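Local coordinates for protein Pcdhgc3 (Mus musculus, PDB 4ZI8) that is probably a calcium-dependent cell-adhesion protein of neurons, present here as its three N-terminal extracellular cadherin domains, at residues Glu85-Thr90 / Val113-Ile118; Phe67-Glu72 / Leu98-Glu103; Asn39-Leu44 / Arg54-Val59. All blocks are in the same frame, centred on the assembly; numbering follows the deposited sequence.

Contact 1: residues Glu85-Thr90 / Val113-Ile118; sequences EELCGT and VVVQDI. With CA (calcium ion), chain O; CA (calcium ion), chain P.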
loop_
_atom_site.group_PDB
_atom_site.type_symbol
_atom_site.label_atom_id
_atom_site.label_comp_id
_atom_site.label_asym_id
_atom_site.label_seq_id
_atom_site.Cartn_x
_atom_site.Cartn_y
_atom_site.Cartn_z
ATOM N N GLU B 85 7.496 -35.919 -17.612
ATOM C CA GLU B 85 7.716 -34.504 -17.350
ATOM C C GLU B 85 8.950 -34.011 -18.087
ATOM O O GLU B 85 8.932 -32.924 -18.674
ATOM C CB GLU B 85 7.833 -34.217 -15.831
ATOM C CG GLU B 85 6.471 -34.096 -15.147
ATOM C CD GLU B 85 5.735 -35.434 -15.074
ATOM O OE1 GLU B 85 6.319 -36.410 -14.579
ATOM O OE2 GLU B 85 4.568 -35.527 -15.495
ATOM N N GLU B 86 10.015 -34.800 -18.059
ATOM C CA GLU B 86 11.238 -34.474 -18.782
ATOM C C GLU B 86 11.054 -34.546 -20.281
ATOM O O GLU B 86 11.607 -33.741 -21.026
ATOM C CB GLU B 86 12.363 -35.422 -18.400
ATOM C CG GLU B 86 13.698 -35.027 -19.011
ATOM C CD GLU B 86 14.754 -36.087 -18.782
ATOM O OE1 GLU B 86 14.392 -37.255 -18.523
ATOM O OE2 GLU B 86 15.944 -35.759 -18.850
ATOM N N LEU B 87 10.299 -35.535 -20.724
ATOM C CA LEU B 87 10.180 -35.805 -22.157
ATOM C C LEU B 87 9.411 -34.708 -22.853
ATOM O O LEU B 87 9.821 -34.227 -23.927
ATOM C CB LEU B 87 9.485 -37.141 -22.383
ATOM C CG LEU B 87 10.343 -38.392 -22.157
ATOM C CD1 LEU B 87 9.497 -39.658 -22.095
ATOM C CD2 LEU B 87 11.291 -38.495 -23.307
ATOM N N CYS B 88 8.307 -34.305 -22.222
ATOM C CA CYS B 88 7.268 -33.579 -22.933
ATOM C C CYS B 88 6.706 -32.394 -22.146
ATOM O O CYS B 88 5.751 -31.761 -22.594
ATOM C CB CYS B 88 6.130 -34.539 -23.309
ATOM S SG CYS B 88 6.614 -35.831 -24.491
ATOM N N GLY B 89 7.317 -32.068 -21.011
ATOM C CA GLY B 89 6.904 -30.926 -20.215
ATOM C C GLY B 89 5.408 -30.859 -19.997
ATOM O O GLY B 89 4.810 -31.823 -19.539
ATOM N N THR B 90 4.783 -29.743 -20.362
ATOM C CA THR B 90 3.327 -29.651 -20.223
ATOM C C THR B 90 2.513 -29.921 -21.509
ATOM O O THR B 90 1.306 -29.623 -21.561
ATOM C CB THR B 90 2.907 -28.283 -19.698
ATOM O OG1 THR B 90 3.414 -27.259 -20.568
ATOM C CG2 THR B 90 3.411 -28.074 -18.260
ATOM N N VAL B 113 5.556 -45.091 -28.992
ATOM C CA VAL B 113 5.054 -45.451 -27.670
ATOM C C VAL B 113 4.516 -44.172 -27.064
ATOM O O VAL B 113 5.251 -43.180 -26.954
ATOM C CB VAL B 113 6.144 -46.089 -26.770
ATOM C CG1 VAL B 113 5.596 -46.387 -25.384
ATOM C CG2 VAL B 113 6.672 -47.377 -27.386
ATOM N N VAL B 114 3.215 -44.161 -26.779
ATOM C CA VAL B 114 2.595 -43.051 -26.055
ATOM C C VAL B 114 2.940 -43.185 -24.574
ATOM O O VAL B 114 2.774 -44.261 -23.976
ATOM C CB VAL B 114 1.075 -43.019 -26.240
ATOM C CG1 VAL B 114 0.460 -41.858 -25.404
ATOM C CG2 VAL B 114 0.718 -42.897 -27.731
ATOM N N VAL B 115 3.456 -42.107 -23.988
ATOM C CA VAL B 115 3.837 -42.128 -22.584
ATOM C C VAL B 115 2.796 -41.330 -21.799
ATOM O O VAL B 115 2.664 -40.105 -21.961
ATOM C CB VAL B 115 5.247 -41.578 -22.383
ATOM C CG1 VAL B 115 5.612 -41.538 -20.894
ATOM C CG2 VAL B 115 6.268 -42.442 -23.175
ATOM N N GLN B 116 2.002 -42.047 -21.014
ATOM C CA GLN B 116 0.867 -41.458 -20.316
ATOM C C GLN B 116 1.258 -40.910 -18.951
ATOM O O GLN B 116 2.022 -41.537 -18.234
ATOM C CB GLN B 116 -0.240 -42.491 -20.157
ATOM C CG GLN B 116 -0.744 -43.031 -21.516
ATOM C CD GLN B 116 -1.589 -44.281 -21.381
ATOM O OE1 GLN B 116 -1.419 -45.069 -20.441
ATOM N NE2 GLN B 116 -2.495 -44.488 -22.338
ATOM N N ASP B 117 0.679 -39.763 -18.588
ATOM C CA ASP B 117 0.978 -39.074 -17.322
ATOM C C ASP B 117 0.536 -39.835 -16.120
ATOM O O ASP B 117 -0.554 -40.376 -16.112
ATOM C CB ASP B 117 0.303 -37.698 -17.288
ATOM C CG ASP B 117 0.796 -36.829 -16.139
ATOM O OD1 ASP B 117 2.017 -36.804 -15.875
ATOM O OD2 ASP B 117 -0.029 -36.134 -15.507
ATOM N N ILE B 118 1.362 -39.877 -15.075
ATOM C CA ILE B 118 0.846 -40.277 -13.779
ATOM C C ILE B 118 1.073 -39.108 -12.824
ATOM O O ILE B 118 1.908 -38.214 -13.074
ATOM C CB ILE B 118 1.500 -41.605 -13.223
ATOM C CG1 ILE B 118 2.944 -41.364 -12.819
ATOM C CG2 ILE B 118 1.409 -42.761 -14.280
ATOM C CD1 ILE B 118 3.681 -42.622 -12.302
HETATM CA CA CA O . 3.598 -37.086 -14.236
HETATM CA CA CA P . 7.429 -38.308 -14.073
HETATM O O HOH W 1 8.500 -37.070 -12.303
#

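Contact 2: residues Phe67-Glu72 / Leu98-Glu103; sequences FEVNWE and LELVVE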
loop_
_atom_site.group_PDB
_atom_site.type_symbol
_atom_site.label_atom_id
_atom_site.label_comp_id
_atom_site.label_asym_id
_atom_site.label_seq_id
_atom_site.Cartn_x
_atom_site.Cartn_y
_atom_site.Cartn_z
ATOM N N PHE B 67 13.728 -47.934 -25.008
ATOM C CA PHE B 67 13.170 -49.254 -25.277
ATOM C C PHE B 67 14.200 -50.139 -25.915
ATOM O O PHE B 67 15.063 -49.680 -26.660
ATOM C CB PHE B 67 11.965 -49.151 -26.194
ATOM C CG PHE B 67 10.904 -48.284 -25.653
ATOM C CD1 PHE B 67 10.006 -48.767 -24.721
ATOM C CD2 PHE B 67 10.834 -46.961 -26.028
ATOM C CE1 PHE B 67 9.017 -47.919 -24.200
ATOM C CE2 PHE B 67 9.855 -46.105 -25.507
ATOM C CZ PHE B 67 8.961 -46.583 -24.594
ATOM N N GLU B 68 14.115 -51.416 -25.614
ATOM C CA GLU B 68 14.944 -52.394 -26.295
ATOM C C GLU B 68 14.024 -53.527 -26.710
ATOM O O GLU B 68 12.915 -53.623 -26.189
ATOM C CB GLU B 68 16.065 -52.885 -25.388
ATOM C CG GLU B 68 17.191 -51.868 -25.209
ATOM C CD GLU B 68 18.148 -51.772 -26.408
ATOM O OE1 GLU B 68 17.855 -52.348 -27.485
ATOM O OE2 GLU B 68 19.214 -51.130 -26.260
ATOM N N VAL B 69 14.470 -54.362 -27.651
ATOM C CA VAL B 69 13.699 -55.516 -28.092
ATOM C C VAL B 69 14.541 -56.764 -27.899
ATOM O O VAL B 69 15.725 -56.745 -28.175
ATOM C CB VAL B 69 13.266 -55.372 -29.572
ATOM C CG1 VAL B 69 12.485 -56.595 -30.031
ATOM C CG2 VAL B 69 12.426 -54.113 -29.750
ATOM N N ASN B 70 13.934 -57.827 -27.388
ATOM C CA ASN B 70 14.567 -59.129 -27.266
ATOM C C ASN B 70 14.668 -59.762 -28.670
ATOM O O ASN B 70 13.644 -60.116 -29.259
ATOM C CB ASN B 70 13.738 -59.989 -26.310
ATOM C CG ASN B 70 14.328 -61.352 -26.066
ATOM O OD1 ASN B 70 15.088 -61.888 -26.873
ATOM N ND2 ASN B 70 13.947 -61.945 -24.944
ATOM N N TRP B 71 15.884 -59.898 -29.211
ATOM C CA TRP B 71 16.032 -60.290 -30.614
ATOM C C TRP B 71 15.533 -61.717 -30.869
ATOM O O TRP B 71 15.253 -62.077 -32.010
ATOM C CB TRP B 71 17.487 -60.147 -31.071
ATOM C CG TRP B 71 18.435 -61.002 -30.318
ATOM C CD1 TRP B 71 19.119 -60.671 -29.187
ATOM C CD2 TRP B 71 18.810 -62.347 -30.638
ATOM N NE1 TRP B 71 19.896 -61.727 -28.782
ATOM C CE2 TRP B 71 19.724 -62.768 -29.655
ATOM C CE3 TRP B 71 18.456 -63.235 -31.660
ATOM C CZ2 TRP B 71 20.296 -64.046 -29.664
ATOM C CZ3 TRP B 71 19.025 -64.509 -31.672
ATOM C CH2 TRP B 71 19.937 -64.899 -30.679
ATOM N N GLU B 72 15.395 -62.495 -29.797
ATOM C CA GLU B 72 14.910 -63.873 -29.870
ATOM C C GLU B 72 13.383 -63.996 -29.873
ATOM O O GLU B 72 12.820 -64.869 -30.536
ATOM C CB GLU B 72 15.453 -64.686 -28.692
ATOM C CG GLU B 72 16.922 -65.038 -28.763
ATOM C CD GLU B 72 17.446 -65.559 -27.438
ATOM O OE1 GLU B 72 16.810 -65.286 -26.396
ATOM O OE2 GLU B 72 18.490 -66.237 -27.437
ATOM N N LEU B 98 10.644 -44.354 -32.327
ATOM C CA LEU B 98 11.883 -45.061 -32.517
ATOM C C LEU B 98 11.788 -45.852 -33.817
ATOM O O LEU B 98 10.744 -45.863 -34.488
ATOM C CB LEU B 98 12.183 -45.981 -31.333
ATOM C CG LEU B 98 11.223 -47.144 -31.092
ATOM C CD1 LEU B 98 11.940 -48.274 -30.402
ATOM C CD2 LEU B 98 10.021 -46.718 -30.271
ATOM N N GLU B 99 12.880 -46.507 -34.183
ATOM C CA GLU B 99 12.906 -47.345 -35.376
ATOM C C GLU B 99 13.452 -48.698 -35.003
ATOM O O GLU B 99 14.207 -48.824 -34.037
ATOM C CB GLU B 99 13.740 -46.711 -36.475
ATOM C CG GLU B 99 13.282 -45.317 -36.855
ATOM C CD GLU B 99 14.296 -44.597 -37.730
ATOM O OE1 GLU B 99 15.269 -44.032 -37.187
ATOM O OE2 GLU B 99 14.130 -44.604 -38.965
ATOM N N LEU B 100 13.006 -49.709 -35.744
ATOM C CA LEU B 100 13.432 -51.086 -35.588
ATOM C C LEU B 100 14.150 -51.487 -36.865
ATOM O O LEU B 100 13.726 -51.102 -37.957
ATOM C CB LEU B 100 12.233 -52.003 -35.330
ATOM C CG LEU B 100 11.461 -51.663 -34.052
ATOM C CD1 LEU B 100 10.102 -52.304 -34.104
ATOM C CD2 LEU B 100 12.256 -52.195 -32.861
ATOM N N VAL B 101 15.215 -52.265 -36.760
ATOM C CA VAL B 101 15.874 -52.735 -37.968
ATOM C C VAL B 101 16.014 -54.252 -37.935
ATOM O O VAL B 101 16.188 -54.859 -36.880
ATOM C CB VAL B 101 17.249 -52.041 -38.166
ATOM C CG1 VAL B 101 18.061 -52.096 -36.913
ATOM C CG2 VAL B 101 18.048 -52.678 -39.308
ATOM N N VAL B 102 15.882 -54.874 -39.098
ATOM C CA VAL B 102 16.210 -56.282 -39.258
ATOM C C VAL B 102 17.113 -56.413 -40.476
ATOM O O VAL B 102 17.133 -55.509 -41.331
ATOM C CB VAL B 102 14.956 -57.153 -39.407
ATOM C CG1 VAL B 102 14.223 -57.246 -38.087
ATOM C CG2 VAL B 102 14.043 -56.602 -40.506
ATOM N N GLU B 103 17.872 -57.505 -40.548
ATOM C CA GLU B 103 18.752 -57.767 -41.679
ATOM C C GLU B 103 18.233 -58.974 -42.444
ATOM O O GLU B 103 17.339 -59.665 -41.965
ATOM C CB GLU B 103 20.199 -58.017 -41.220
ATOM C CG GLU B 103 20.815 -56.865 -40.427
ATOM C CD GLU B 103 22.229 -57.170 -39.960
ATOM O OE1 GLU B 103 22.919 -57.938 -40.648
ATOM O OE2 GLU B 103 22.646 -56.639 -38.900
#

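Contact 3: residues Asn39-Leu44 / Arg54-Val59; sequences NVVTDL and RRLRVV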
loop_
_atom_site.group_PDB
_atom_site.type_symbol
_atom_site.label_atom_id
_atom_site.label_comp_id
_atom_site.label_asym_id
_atom_site.label_seq_id
_atom_site.Cartn_x
_atom_site.Cartn_y
_atom_site.Cartn_z
ATOM N N ASN B 39 4.857 -57.003 -28.342
ATOM C CA ASN B 39 5.719 -57.865 -29.126
ATOM C C ASN B 39 5.671 -57.388 -30.556
ATOM O O ASN B 39 4.637 -57.486 -31.210
ATOM C CB ASN B 39 5.285 -59.331 -29.027
ATOM C CG ASN B 39 6.305 -60.253 -29.603
ATOM O OD1 ASN B 39 6.555 -60.226 -30.802
ATOM N ND2 ASN B 39 6.929 -61.053 -28.761
ATOM N N VAL B 40 6.783 -56.866 -31.054
ATOM C CA VAL B 40 6.789 -56.269 -32.377
ATOM C C VAL B 40 6.866 -57.333 -33.450
ATOM O O VAL B 40 6.595 -57.057 -34.598
ATOM C CB VAL B 40 7.949 -55.272 -32.549
ATOM C CG1 VAL B 40 7.906 -54.248 -31.408
ATOM C CG2 VAL B 40 9.316 -55.996 -32.624
ATOM N N VAL B 41 7.209 -58.554 -33.082
ATOM C CA VAL B 41 7.234 -59.607 -34.082
ATOM C C VAL B 41 5.815 -60.090 -34.351
ATOM O O VAL B 41 5.422 -60.258 -35.509
ATOM C CB VAL B 41 8.132 -60.789 -33.655
ATOM C CG1 VAL B 41 7.786 -62.072 -34.456
ATOM C CG2 VAL B 41 9.588 -60.431 -33.861
ATOM N N THR B 42 5.054 -60.323 -33.290
ATOM C CA THR B 42 3.667 -60.698 -33.453
ATOM C C THR B 42 2.878 -59.647 -34.237
ATOM O O THR B 42 2.024 -59.970 -35.068
ATOM C CB THR B 42 3.004 -60.903 -32.110
ATOM O OG1 THR B 42 3.721 -61.909 -31.393
ATOM C CG2 THR B 42 1.574 -61.350 -32.305
ATOM N N ASP B 43 3.160 -58.392 -33.959
ATOM C CA ASP B 43 2.461 -57.318 -34.616
ATOM C C ASP B 43 2.973 -56.992 -35.966
ATOM O O ASP B 43 2.285 -56.402 -36.719
ATOM C CB ASP B 43 2.462 -56.076 -33.741
ATOM C CG ASP B 43 1.865 -56.329 -32.396
ATOM O OD1 ASP B 43 1.190 -57.339 -32.234
ATOM O OD2 ASP B 43 2.101 -55.540 -31.489
ATOM N N LEU B 44 4.201 -57.370 -36.255
ATOM C CA LEU B 44 4.801 -57.133 -37.550
ATOM C C LEU B 44 4.527 -58.351 -38.423
ATOM O O LEU B 44 4.568 -58.263 -39.616
ATOM C CB LEU B 44 6.323 -56.954 -37.442
ATOM C CG LEU B 44 6.942 -55.590 -37.164
ATOM C CD1 LEU B 44 8.436 -55.611 -37.322
ATOM C CD2 LEU B 44 6.337 -54.542 -38.048
ATOM N N ARG B 54 17.572 -62.536 -38.434
ATOM C CA ARG B 54 17.289 -61.174 -38.842
ATOM C C ARG B 54 17.872 -60.110 -37.906
ATOM O O ARG B 54 17.830 -58.923 -38.231
ATOM C CB ARG B 54 15.787 -61.018 -38.998
ATOM C CG ARG B 54 15.282 -62.099 -39.942
ATOM C CD ARG B 54 14.185 -61.648 -40.834
ATOM N NE ARG B 54 14.551 -60.514 -41.665
ATOM C CZ ARG B 54 13.651 -59.795 -42.322
ATOM N NH1 ARG B 54 12.367 -60.121 -42.232
ATOM N NH2 ARG B 54 14.026 -58.763 -43.059
ATOM N N ARG B 55 18.423 -60.545 -36.768
ATOM C CA ARG B 55 19.095 -59.655 -35.814
ATOM C C ARG B 55 18.268 -58.426 -35.485
ATOM O O ARG B 55 18.752 -57.291 -35.552
ATOM C CB ARG B 55 20.472 -59.228 -36.359
ATOM C CG ARG B 55 21.393 -60.381 -36.723
ATOM C CD ARG B 55 22.642 -59.850 -37.407
ATOM N NE ARG B 55 23.501 -60.902 -37.952
ATOM C CZ ARG B 55 24.520 -61.444 -37.291
ATOM N NH1 ARG B 55 24.803 -61.031 -36.058
ATOM N NH2 ARG B 55 25.254 -62.394 -37.860
ATOM N N LEU B 56 17.002 -58.650 -35.150
ATOM C CA LEU B 56 16.078 -57.579 -34.831
ATOM C C LEU B 56 16.622 -56.710 -33.678
ATOM O O LEU B 56 17.089 -57.238 -32.669
ATOM C CB LEU B 56 14.722 -58.169 -34.465
ATOM C CG LEU B 56 13.750 -57.215 -33.785
ATOM C CD1 LEU B 56 13.311 -56.149 -34.782
ATOM C CD2 LEU B 56 12.544 -57.981 -33.246
ATOM N N ARG B 57 16.627 -55.398 -33.868
ATOM C CA ARG B 57 17.083 -54.484 -32.821
ATOM C C ARG B 57 16.493 -53.088 -32.980
ATOM O O ARG B 57 16.024 -52.695 -34.061
ATOM C CB ARG B 57 18.600 -54.407 -32.819
ATOM C CG ARG B 57 19.126 -53.867 -34.121
ATOM C CD ARG B 57 20.563 -54.168 -34.300
ATOM N NE ARG B 57 21.089 -53.720 -35.587
ATOM C CZ ARG B 57 21.360 -54.531 -36.626
ATOM N NH1 ARG B 57 21.099 -55.846 -36.582
ATOM N NH2 ARG B 57 21.862 -54.011 -37.736
ATOM N N VAL B 58 16.515 -52.329 -31.894
ATOM C CA VAL B 58 16.113 -50.930 -31.935
ATOM C C VAL B 58 17.247 -50.137 -32.543
ATOM O O VAL B 58 18.409 -50.387 -32.227
ATOM C CB VAL B 58 15.777 -50.387 -30.536
ATOM C CG1 VAL B 58 15.418 -48.917 -30.627
ATOM C CG2 VAL B 58 14.622 -51.154 -29.949
ATOM N N VAL B 59 16.929 -49.242 -33.467
ATOM C CA VAL B 59 17.915 -48.350 -34.046
ATOM C C VAL B 59 18.415 -47.382 -32.974
ATOM O O VAL B 59 17.628 -46.777 -32.261
ATOM C CB VAL B 59 17.328 -47.587 -35.236
ATOM C CG1 VAL B 59 18.225 -46.403 -35.667
ATOM C CG2 VAL B 59 17.085 -48.563 -36.415
#

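Contact 1: residues Glu85-Thr90 / Val113-Ile118
Glu-85 and Asp-117 meet where the short helix 84-88 passes the end of strand 107-116, their CA atoms 8.1 Å apart, with Leu-87 and Val-115 facing each other farther from the metals. The two carboxylates meet at a calcium ion, chain O. Glu-85 grips this ion with both oxygens, OE2 at 2.2 Å and OE1 at a longer 2.8 Å, and OE1 also bridges to the second calcium, chain P, at 2.3 Å. Its chain bends at chi2 (69°), which turns the carboxylate back toward the ions. Asp-117 gives only OD1 to the chain O ion, at 2.3 Å; with CG anti to the backbone N (chi1 -169°) the acid swings to the metal. The side chain of Asp-117 is also held from the second domain by Asn-157. The two side chains cross at about a right angle and their carboxylate planes stand 64° apart. Glu-85 OE2 and Asp-117 OD1 lie 2.9 Å from each other, a closeness that the shared cation probably makes tolerable by offsetting their negative charge. The main-chain O of Ile-118 is the second ligand from segment 113-118, 2.3 Å from the chain O ion, and Glu-29, Asp-120 and Asp-153 complete that site. A water also binds the chain P ion. Away from the metals the contact is apolar and loose: Leu-87 CD1 approaches Val-115 CG2 to 4.4 Å, both side chains also resting on Val-96. Beyond the helix, Thr-90 OG1 hydrogen-bonds to Ser-275 and His-276 of the second subunit. Acidic side chains from successive domains converging with a linker carbonyl on paired calcium ions are characteristic of the calcium-binding junction between consecutive cadherin repeats.

Contact 2: residues Phe67-Glu72 / Leu98-Glu103
Val-69 and Leu-100 touch across the interior of the N-terminal cadherin domain, a Greek-key beta sandwich in which strand 67-69 belongs to one sheet and strand 95-102 to the other. No hydrogen bond joins the two segments; the contact is made by apolar side chains. From the CB of Leu-100, CG lies anti to the carbonyl carbon (chi1 -61°), beside the backbone N. CB and CG stay back, Leu-100 CG lying 5.0 Å from Val-69 CG2. At the tip CD1 is turned aside, and Leu-100 CD2 alone makes the contact, reaching Val-69 CG2 at 3.7 Å in one of the two modelled conformers of the valine. The two side chains cross at about a right angle, meeting through one methyl each. Both also rest on Val-58 of the strand beside 95-102. In the neighbouring, looser pair Leu-98 straddles Phe-67, CD1 near its CB and CD2 approaching the ring obliquely; the ring itself packs on Met-76 and Val-78 of its own sheet and on Val-113 of the other. Between Phe-67 CB and Leu-98 CD1 the separation is 4.3 Å.

Contact 3: residues Asn39-Leu44 / Arg54-Val59
Helix 40-44 lies across from the chain that leads into strand 57-58, the nearest CA atoms being those of Val-41 and Leu-56 at 9.1 Å, so that side chains alone span the gap. Leu-56 does so with a single methyl. Its CG stands anti to the backbone N (chi1 166°), carrying CD2 toward the start of the helix, where it meets two valines. Val-40 CG2 lies 3.8 Å from Leu-56 CD2, and Val-41 CG2 lies 3.9 Å from the same methyl. Each valine crosses the leucine obliquely. In Val-40 the touching branch sits between the backbone N and the carbonyl carbon; in Val-41 it lies beside the N. The same first turn is capped by Asn-39, whose OD1 accepts from Thr-42 N at 2.9 Å, a nearly straight bond (167°), and more weakly from Val-41 N. Val-69 also packs on Val-40 and Leu-56. Across the segments the contact is wholly apolar and buried, without a hydrogen bond, which implies that exclusion of water and the fit of methyls, rather than directional bonding, hold the helix start against Leu-56.

Overall arrangement
From the N terminus, contact 3 closes first: the chain leaves helix 40-44, runs through a loop without regular structure and returns at 54-59. Contact 2 then opens at strand 67-69, and contact 1 at helix 84-88. Contact 2 closes at 98-103, inside the loop of contact 1, which closes last at 113-118; the two therefore cross, while contact 3 stands in series before both. All three reach the sheet 24-28/107-116/95-102/57-58, which contact 2 ties to the opposite sheet. Contacts 2 and 3 have centres about 5 Å apart. Contact 1 lies toward the second domain, its centre about 23 Å from that of contact 2, which it touches through neighbouring strands 107-116 and 95-102.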